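PDB 3F6A: hydrolase, NUDIX family from Clostridium perfringens ATCC 13124, which probably hydrolyses a nucleoside diphosphate linked to another moiety, as Nudix enzymes do, although its own substrate is not established. Local coordinates for residues 22-25 against 30-33; 40-45 against 79-84; 53-58 against 120-125. One frame throughout, in Å; residues are numbered along the deposited sequence.

From the N terminus, interaction 1 comes first: the six residues 24-29 turn the chain between strands 18-23 and 30-36, and residues 22-25 against 30-33 close this short hairpin. The chain then enters helix 43-55, whose two ends supply the first segments of the other contacts. Interaction 2 joins its N-terminal end to residues 79-84 by the dimer interface; interaction 3 joins its C-terminal end to the start of strand 122-125. These two cross, the second opening before the first has closed. Interactions 1 and 3 touch, with centres 9 Å apart, and meet in the same sheet; interaction 2 lies on the opposite side of the chain's centre.

Interaction 1 of 3, residues 22-25 against 30-33; sequences HLHK and MLPL
The carbonyl oxygen of Leu31 takes two donors from His22. The backbone His22 N approaches in the carbonyl plane at 2.7 Å from Leu31 O, while the ring nitrogen His22 ND1 reaches Leu31 O at 3.1 Å from well above that plane. The ring can fold back this way because CG lies between the backbone N and the carbonyl carbon (chi1 76°). The return bond, Leu31 N to His22 O at 2.9 Å, completes an antiparallel hydrogen-bonded pair. Histidine suits this place by offering both a donor and a flat surface: Leu33 CD2 sits over the ring face, 3.8 Å from the ring centroid of His22, in a CH-pi contact that helps fix the ring's rotation. On the other face of the sheet, Leu23 and selenomethionine Met30 form the next, non-hydrogen-bonded pair; the Met30 chain bends at chi2 and chi3, bringing SE to 3.8 Å from Leu23 CB. Toward the turn, Leu31 CD1 leans on the His24 ring obliquely. This hairpin end is flanked by strand 122-125 beside 18-23 and strand 7-15 beside 30-36, while helix 43-55 packs on His22 and Leu33 through Glu54.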
loop_
_atom_site.group_PDB
_atom_site.type_symbol
_atom_site.label_atom_id
_atom_site.label_comp_id
_atom_site.label_asym_id
_atom_site.label_seq_id
_atom_site.Cartn_x
_atom_site.Cartn_y
_atom_site.Cartn_z
ATOM N N HIS A 22 -12.381 18.129 -4.139
ATOM C CA HIS A 22 -12.413 19.490 -3.625
ATOM C C HIS A 22 -11.260 20.294 -4.209
ATOM O O HIS A 22 -10.226 19.732 -4.565
ATOM C CB HIS A 22 -12.419 19.502 -2.081
ATOM C CG HIS A 22 -11.097 19.208 -1.435
ATOM N ND1 HIS A 22 -10.079 18.526 -2.067
ATOM C CD2 HIS A 22 -10.651 19.462 -0.180
ATOM C CE1 HIS A 22 -9.066 18.372 -1.231
ATOM N NE2 HIS A 22 -9.389 18.931 -0.081
ATOM N N LEU A 23 -11.455 21.604 -4.346
ATOM C CA LEU A 23 -10.430 22.483 -4.906
ATOM C C LEU A 23 -9.326 22.703 -3.873
ATOM O O LEU A 23 -9.537 23.337 -2.843
ATOM C CB LEU A 23 -11.046 23.833 -5.309
ATOM C CG LEU A 23 -10.365 24.598 -6.455
ATOM C CD1 LEU A 23 -11.040 25.949 -6.628
ATOM C CD2 LEU A 23 -8.892 24.781 -6.171
ATOM N N HIS A 24 -8.136 22.192 -4.162
ATOM C CA HIS A 24 -7.028 22.315 -3.229
ATOM C C HIS A 24 -6.748 23.728 -2.720
ATOM O O HIS A 24 -6.382 23.904 -1.561
ATOM C CB HIS A 24 -5.748 21.744 -3.841
ATOM C CG HIS A 24 -4.695 21.435 -2.823
ATOM N ND1 HIS A 24 -4.747 20.320 -2.016
ATOM C CD2 HIS A 24 -3.602 22.131 -2.431
ATOM C CE1 HIS A 24 -3.735 20.343 -1.168
ATOM N NE2 HIS A 24 -3.024 21.434 -1.399
ATOM N N LYS A 25 -6.926 24.726 -3.580
ATOM C CA LYS A 25 -6.665 26.126 -3.225
ATOM C C LYS A 25 -5.151 26.339 -3.151
ATOM O O LYS A 25 -4.416 25.464 -2.694
ATOM C CB LYS A 25 -7.330 26.506 -1.892
ATOM C CG LYS A 25 -6.428 26.441 -0.668
ATOM C CD LYS A 25 -7.074 27.123 0.529
ATOM C CE LYS A 25 -8.377 26.458 0.926
ATOM N NZ LYS A 25 -8.995 27.157 2.086
HETATM N N MSE A 30 -8.894 20.381 -8.939
HETATM C CA MSE A 30 -9.756 19.485 -8.174
HETATM C C MSE A 30 -8.984 18.232 -7.751
HETATM O O MSE A 30 -8.299 17.609 -8.569
HETATM C CB MSE A 30 -10.971 19.085 -9.008
HETATM C CG MSE A 30 -11.867 20.266 -9.378
HETATM SE SE MSE A 30 -12.352 21.378 -7.853
HETATM C CE MSE A 30 -13.667 20.223 -7.069
ATOM N N LEU A 31 -9.086 17.871 -6.472
ATOM C CA LEU A 31 -8.394 16.695 -5.949
ATOM C C LEU A 31 -9.255 15.939 -4.944
ATOM O O LEU A 31 -10.222 16.484 -4.395
ATOM C CB LEU A 31 -7.093 17.107 -5.256
ATOM C CG LEU A 31 -5.989 17.780 -6.074
ATOM C CD1 LEU A 31 -4.885 18.233 -5.130
ATOM C CD2 LEU A 31 -5.448 16.814 -7.130
ATOM N N PRO A 32 -8.929 14.662 -4.705
ATOM C CA PRO A 32 -9.717 13.902 -3.738
ATOM C C PRO A 32 -9.303 14.402 -2.368
ATOM O O PRO A 32 -8.313 15.125 -2.249
ATOM C CB PRO A 32 -9.267 12.469 -3.982
ATOM C CG PRO A 32 -7.831 12.640 -4.394
ATOM C CD PRO A 32 -7.919 13.810 -5.351
ATOM N N LEU A 33 -10.061 14.043 -1.341
ATOM C CA LEU A 33 -9.711 14.452 0.008
ATOM C C LEU A 33 -8.436 13.700 0.384
ATOM O O LEU A 33 -8.113 12.676 -0.221
ATOM C CB LEU A 33 -10.834 14.087 0.987
ATOM C CG LEU A 33 -12.246 14.550 0.614
ATOM C CD1 LEU A 33 -13.180 14.395 1.825
ATOM C CD2 LEU A 33 -12.195 16.000 0.166
#

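Interaction 2 of 3, residues 40-45 against 79-84; sequences NELPEE and KLLINP
Leu42 and Leu81 supply the apolar part of the contact. Both leucines hold CG anti to the carbonyl carbon, and their branched ends meet at about a right angle, both methyls of each taking part: Leu42 CD2 lies 3.8 Å from Leu81 CD1, and Leu42 CD1 is as far, 3.8 Å, from Leu81 CD2. Leucine fits both places, since its forked end lets one short side chain mesh with the other.

The polar part is a single bond across the contact, from Ile82 N to Glu44 OE2 at 3.0 Å. The exact place of that oxygen is less sure, because the model crowds it against the Ile82 side chain. Glu44 gets there with CG between its backbone N and carbonyl carbon (chi1 58°) and the chain extended beyond, a reach that a long carboxylate side chain allows.

Capping forms a third group, within residues 40-45. Leu42 is the N-cap of helix 43-55, and its N-H points almost straight (171°) at Glu45 OE1, 3.1 Å from Leu42 N. This is the side-chain-to-backbone half of a capping box; a leucine N-cap cannot return the other half. Glu41, just ahead, forms a salt bridge with Arg49 of the same helix.

Residues 79-81 also pair antiparallel with a strand of the second subunit, and Glu41 O accepts a bond from Arg5 of that subunit. With two carboxylates at the first turn of the helix, the dipole there probably favours their negative charge, and, if the modelled place of OE2 is right, Glu44 ties that turn to the backbone just after residues 79-81.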
loop_
_atom_site.group_PDB
_atom_site.type_symbol
_atom_site.label_atom_id
_atom_site.label_comp_id
_atom_site.label_asym_id
_atom_site.label_seq_id
_atom_site.Cartn_x
_atom_site.Cartn_y
_atom_site.Cartn_z
ATOM N N ASN A 40 2.401 7.519 14.226
ATOM C CA ASN A 40 1.651 6.637 15.113
ATOM C C ASN A 40 0.170 6.579 14.717
ATOM O O ASN A 40 -0.690 6.264 15.541
ATOM C CB ASN A 40 1.785 7.096 16.569
ATOM C CG ASN A 40 1.422 6.006 17.558
ATOM O OD1 ASN A 40 1.978 4.908 17.517
ATOM N ND2 ASN A 40 0.492 6.304 18.460
ATOM N N GLU A 41 -0.122 6.897 13.459
ATOM C CA GLU A 41 -1.487 6.835 12.941
ATOM C C GLU A 41 -1.485 5.917 11.716
ATOM O O GLU A 41 -0.590 5.998 10.882
ATOM C CB GLU A 41 -1.987 8.223 12.529
ATOM C CG GLU A 41 -3.340 8.187 11.825
ATOM C CD GLU A 41 -3.845 9.560 11.426
ATOM O OE1 GLU A 41 -3.132 10.279 10.693
ATOM O OE2 GLU A 41 -4.965 9.912 11.847
ATOM N N LEU A 42 -2.480 5.044 11.613
ATOM C CA LEU A 42 -2.569 4.129 10.475
ATOM C C LEU A 42 -3.052 4.891 9.251
ATOM O O LEU A 42 -3.892 5.786 9.365
ATOM C CB LEU A 42 -3.563 3.000 10.756
ATOM C CG LEU A 42 -3.410 2.115 11.996
ATOM C CD1 LEU A 42 -4.607 1.166 12.066
ATOM C CD2 LEU A 42 -2.098 1.344 11.943
ATOM N N PRO A 43 -2.534 4.541 8.061
ATOM C CA PRO A 43 -2.959 5.230 6.838
ATOM C C PRO A 43 -4.486 5.255 6.706
ATOM O O PRO A 43 -5.053 6.226 6.214
ATOM C CB PRO A 43 -2.298 4.407 5.730
ATOM C CG PRO A 43 -1.014 3.937 6.386
ATOM C CD PRO A 43 -1.498 3.527 7.767
ATOM N N GLU A 44 -5.143 4.187 7.152
ATOM C CA GLU A 44 -6.600 4.103 7.065
ATOM C C GLU A 44 -7.300 5.059 8.025
ATOM O O GLU A 44 -8.353 5.607 7.701
ATOM C CB GLU A 44 -7.068 2.670 7.335
ATOM C CG GLU A 44 -6.657 2.110 8.691
ATOM C CD GLU A 44 -6.884 0.607 8.790
ATOM O OE1 GLU A 44 -7.873 0.187 9.424
ATOM O OE2 GLU A 44 -6.076 -0.155 8.219
ATOM N N GLU A 45 -6.722 5.254 9.207
ATOM C CA GLU A 45 -7.316 6.163 10.181
ATOM C C GLU A 45 -7.168 7.576 9.642
ATOM O O GLU A 45 -8.028 8.424 9.864
ATOM C CB GLU A 45 -6.620 6.026 11.536
ATOM C CG GLU A 45 -6.729 4.619 12.111
ATOM C CD GLU A 45 -6.036 4.460 13.451
ATOM O OE1 GLU A 45 -4.902 4.968 13.603
ATOM O OE2 GLU A 45 -6.620 3.809 14.350
ATOM N N LYS A 79 -2.162 -7.533 13.152
ATOM C CA LYS A 79 -3.439 -7.148 12.569
ATOM C C LYS A 79 -3.329 -6.764 11.103
ATOM O O LYS A 79 -2.528 -5.908 10.727
ATOM C CB LYS A 79 -4.066 -5.999 13.366
ATOM C CG LYS A 79 -4.509 -6.404 14.766
ATOM C CD LYS A 79 -5.262 -5.292 15.485
ATOM C CE LYS A 79 -5.719 -5.755 16.870
ATOM N NZ LYS A 79 -6.468 -4.699 17.612
ATOM N N LEU A 80 -4.138 -7.420 10.282
ATOM C CA LEU A 80 -4.170 -7.159 8.851
ATOM C C LEU A 80 -4.962 -5.874 8.643
ATOM O O LEU A 80 -6.145 -5.792 8.994
ATOM C CB LEU A 80 -4.849 -8.319 8.118
ATOM C CG LEU A 80 -4.937 -8.183 6.597
ATOM C CD1 LEU A 80 -3.541 -8.270 5.989
ATOM C CD2 LEU A 80 -5.831 -9.279 6.040
ATOM N N LEU A 81 -4.305 -4.871 8.076
ATOM C CA LEU A 81 -4.936 -3.580 7.850
ATOM C C LEU A 81 -5.538 -3.480 6.457
ATOM O O LEU A 81 -5.301 -4.335 5.608
ATOM C CB LEU A 81 -3.903 -2.466 8.032
ATOM C CG LEU A 81 -3.118 -2.483 9.341
ATOM C CD1 LEU A 81 -2.066 -1.380 9.310
ATOM C CD2 LEU A 81 -4.064 -2.303 10.518
ATOM N N ILE A 82 -6.329 -2.435 6.231
ATOM C CA ILE A 82 -6.920 -2.221 4.919
ATOM C C ILE A 82 -5.791 -1.743 4.012
ATOM O O ILE A 82 -5.063 -0.806 4.341
ATOM C CB ILE A 82 -8.072 -1.173 4.968
ATOM C CG1 ILE A 82 -8.287 -0.551 3.590
ATOM C CG2 ILE A 82 -7.777 -0.115 5.974
ATOM C CD1 ILE A 82 -8.804 -1.515 2.562
ATOM N N ASN A 83 -5.645 -2.409 2.876
ATOM C CA ASN A 83 -4.591 -2.107 1.916
ATOM C C ASN A 83 -5.045 -1.018 0.936
ATOM O O ASN A 83 -6.216 -0.950 0.577
ATOM C CB ASN A 83 -4.249 -3.394 1.149
ATOM C CG ASN A 83 -2.832 -3.407 0.618
ATOM O OD1 ASN A 83 -2.594 -3.765 -0.538
ATOM N ND2 ASN A 83 -1.879 -3.038 1.463
ATOM N N PRO A 84 -4.122 -0.141 0.500
ATOM C CA PRO A 84 -4.516 0.909 -0.446
ATOM C C PRO A 84 -4.854 0.285 -1.794
ATOM O O PRO A 84 -4.425 -0.830 -2.079
ATOM C CB PRO A 84 -3.272 1.796 -0.523
ATOM C CG PRO A 84 -2.146 0.839 -0.241
ATOM C CD PRO A 84 -2.709 0.003 0.894
#

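Interaction 3 of 3, residues 53-58 against 120-125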
loop_
_atom_site.group_PDB
_atom_site.type_symbol
_atom_site.label_atom_id
_atom_site.label_comp_id
_atom_site.label_asym_id
_atom_site.label_seq_id
_atom_site.Cartn_x
_atom_site.Cartn_y
_atom_site.Cartn_z
ATOM N N GLU A 53 -12.549 15.886 8.508
ATOM C CA GLU A 53 -12.040 17.249 8.562
ATOM C C GLU A 53 -12.275 18.056 7.283
ATOM O O GLU A 53 -12.633 19.237 7.345
ATOM C CB GLU A 53 -10.543 17.240 8.902
ATOM C CG GLU A 53 -10.220 16.560 10.236
ATOM C CD GLU A 53 -8.731 16.549 10.566
ATOM O OE1 GLU A 53 -7.912 16.254 9.667
ATOM O OE2 GLU A 53 -8.375 16.827 11.737
ATOM N N GLU A 54 -12.111 17.424 6.126
ATOM C CA GLU A 54 -12.271 18.141 4.868
ATOM C C GLU A 54 -13.684 18.190 4.295
ATOM O O GLU A 54 -13.974 19.033 3.443
ATOM C CB GLU A 54 -11.294 17.582 3.827
ATOM C CG GLU A 54 -9.864 17.522 4.360
ATOM C CD GLU A 54 -8.820 17.216 3.294
ATOM O OE1 GLU A 54 -9.113 16.444 2.357
ATOM O OE2 GLU A 54 -7.693 17.741 3.408
ATOM N N ALA A 55 -14.567 17.311 4.764
ATOM C CA ALA A 55 -15.932 17.304 4.252
ATOM C C ALA A 55 -16.990 16.989 5.304
ATOM O O ALA A 55 -18.170 16.918 4.981
ATOM C CB ALA A 55 -16.044 16.318 3.099
ATOM N N GLY A 56 -16.570 16.806 6.555
ATOM C CA GLY A 56 -17.518 16.495 7.617
ATOM C C GLY A 56 -18.283 15.220 7.316
ATOM O O GLY A 56 -19.469 15.089 7.651
ATOM N N LEU A 57 -17.600 14.265 6.691
ATOM C CA LEU A 57 -18.229 13.002 6.320
ATOM C C LEU A 57 -17.757 11.776 7.080
ATOM O O LEU A 57 -16.595 11.674 7.477
ATOM C CB LEU A 57 -18.012 12.719 4.829
ATOM C CG LEU A 57 -18.551 13.680 3.771
ATOM C CD1 LEU A 57 -18.080 13.226 2.396
ATOM C CD2 LEU A 57 -20.071 13.723 3.837
ATOM N N ASN A 58 -18.691 10.850 7.274
ATOM C CA ASN A 58 -18.413 9.562 7.889
ATOM C C ASN A 58 -18.316 8.691 6.640
ATOM O O ASN A 58 -19.193 8.760 5.781
ATOM C CB ASN A 58 -19.594 9.095 8.744
ATOM C CG ASN A 58 -19.597 9.712 10.124
ATOM O OD1 ASN A 58 -20.636 9.788 10.775
ATOM N ND2 ASN A 58 -18.431 10.144 10.582
ATOM N N LYS A 120 -13.247 24.994 0.821
ATOM C CA LYS A 120 -14.702 25.090 0.930
ATOM C C LYS A 120 -15.440 24.846 -0.389
ATOM O O LYS A 120 -16.653 25.032 -0.468
ATOM C CB LYS A 120 -15.100 26.454 1.505
ATOM C CG LYS A 120 -14.581 26.690 2.926
ATOM C CD LYS A 120 -15.045 25.592 3.877
ATOM C CE LYS A 120 -14.478 25.809 5.279
ATOM N NZ LYS A 120 -14.939 27.103 5.840
ATOM N N ILE A 121 -14.707 24.430 -1.416
ATOM C CA ILE A 121 -15.305 24.137 -2.710
ATOM C C ILE A 121 -15.243 22.630 -2.938
ATOM O O ILE A 121 -14.193 22.092 -3.284
ATOM C CB ILE A 121 -14.549 24.835 -3.851
ATOM C CG1 ILE A 121 -14.476 26.338 -3.583
ATOM C CG2 ILE A 121 -15.257 24.573 -5.173
ATOM C CD1 ILE A 121 -13.647 27.108 -4.594
ATOM N N LEU A 122 -16.369 21.961 -2.726
ATOM C CA LEU A 122 -16.471 20.520 -2.900
ATOM C C LEU A 122 -17.546 20.227 -3.936
ATOM O O LEU A 122 -18.644 20.776 -3.870
ATOM C CB LEU A 122 -16.837 19.843 -1.572
ATOM C CG LEU A 122 -15.777 19.758 -0.463
ATOM C CD1 LEU A 122 -15.395 21.141 0.016
ATOM C CD2 LEU A 122 -16.327 18.939 0.685
ATOM N N LYS A 123 -17.232 19.361 -4.892
ATOM C CA LYS A 123 -18.188 19.027 -5.933
ATOM C C LYS A 123 -18.298 17.531 -6.173
ATOM O O LYS A 123 -17.321 16.799 -6.042
ATOM C CB LYS A 123 -17.800 19.730 -7.236
ATOM C CG LYS A 123 -17.727 21.253 -7.113
ATOM C CD LYS A 123 -17.584 21.916 -8.474
ATOM C CE LYS A 123 -18.781 21.615 -9.363
ATOM N NZ LYS A 123 -18.649 22.222 -10.723
ATOM N N TRP A 124 -19.499 17.078 -6.519
ATOM C CA TRP A 124 -19.720 15.666 -6.803
ATOM C C TRP A 124 -19.759 15.497 -8.315
ATOM O O TRP A 124 -20.363 16.306 -9.023
ATOM C CB TRP A 124 -21.031 15.182 -6.186
ATOM C CG TRP A 124 -21.018 15.166 -4.681
ATOM C CD1 TRP A 124 -21.405 16.172 -3.840
ATOM C CD2 TRP A 124 -20.605 14.082 -3.847
ATOM N NE1 TRP A 124 -21.261 15.777 -2.530
ATOM C CE2 TRP A 124 -20.771 14.498 -2.506
ATOM C CE3 TRP A 124 -20.111 12.793 -4.100
ATOM C CZ2 TRP A 124 -20.462 13.670 -1.421
ATOM C CZ3 TRP A 124 -19.807 11.971 -3.023
ATOM C CH2 TRP A 124 -19.983 12.414 -1.699
ATOM N N TYR A 125 -19.115 14.445 -8.809
ATOM C CA TYR A 125 -19.057 14.200 -10.244
ATOM C C TYR A 125 -19.616 12.856 -10.675
ATOM O O TYR A 125 -19.356 11.823 -10.051
ATOM C CB TYR A 125 -17.609 14.293 -10.728
ATOM C CG TYR A 125 -16.965 15.638 -10.519
ATOM C CD1 TYR A 125 -16.822 16.535 -11.576
ATOM C CD2 TYR A 125 -16.482 16.010 -9.262
ATOM C CE1 TYR A 125 -16.216 17.767 -11.389
ATOM C CE2 TYR A 125 -15.880 17.235 -9.066
ATOM C CZ TYR A 125 -15.746 18.110 -10.131
ATOM O OH TYR A 125 -15.140 19.327 -9.935
#
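At the end of helix 43-55 the backbone passes beside the start of strand 122-125 without any hydrogen bond between them, the nearest alpha carbons being Ala55 CA and Leu122 CA at 7.9 Å. Leu122 bridges the gap. Its CG stands anti to the carbonyl carbon (chi1 -72°), and the CD2 branch does all the close touching: CD2 of Leu122 lies 3.6 Å from Ala55 CB and also 3.6 Å from Glu54 O. One methyl thus rests on another methyl and on the last turn of the helix backbone. Alanine suits its position because a short side chain lets the helix end come close to the strand, and leucine suits the other because it is long enough to reach across and is wholly apolar. Pro114, Thr112 and Leu20 also touch Leu122.

Glu54 brings its carbonyl to this contact, but its carboxylate is engaged on another side, where OE1 accepts a hydrogen bond from Gly34 N in strand 30-36. Just beyond Ala55 the helix stops. Gly56 turns to positive phi (59°), a conformation that glycine takes readily, and Leu57 forms a backbone bond back to Ala51. The chain then redirects, and Leu57 packs on Ile13 of strand 7-15.

The Nudix box, residues 35-56, runs from the end of strand 30-36 through the loop and helix 43-55 to Gly56. In this family, acidic residues of the box helix commonly bind the divalent metal ions needed for hydrolysis, and Glu53 and Glu54 fall within the box pattern. The box helix packs on the mixed sheet, as in the alpha/beta/alpha sandwich of the Nudix fold, and Ala55 and Leu122 are where the helix end does so here.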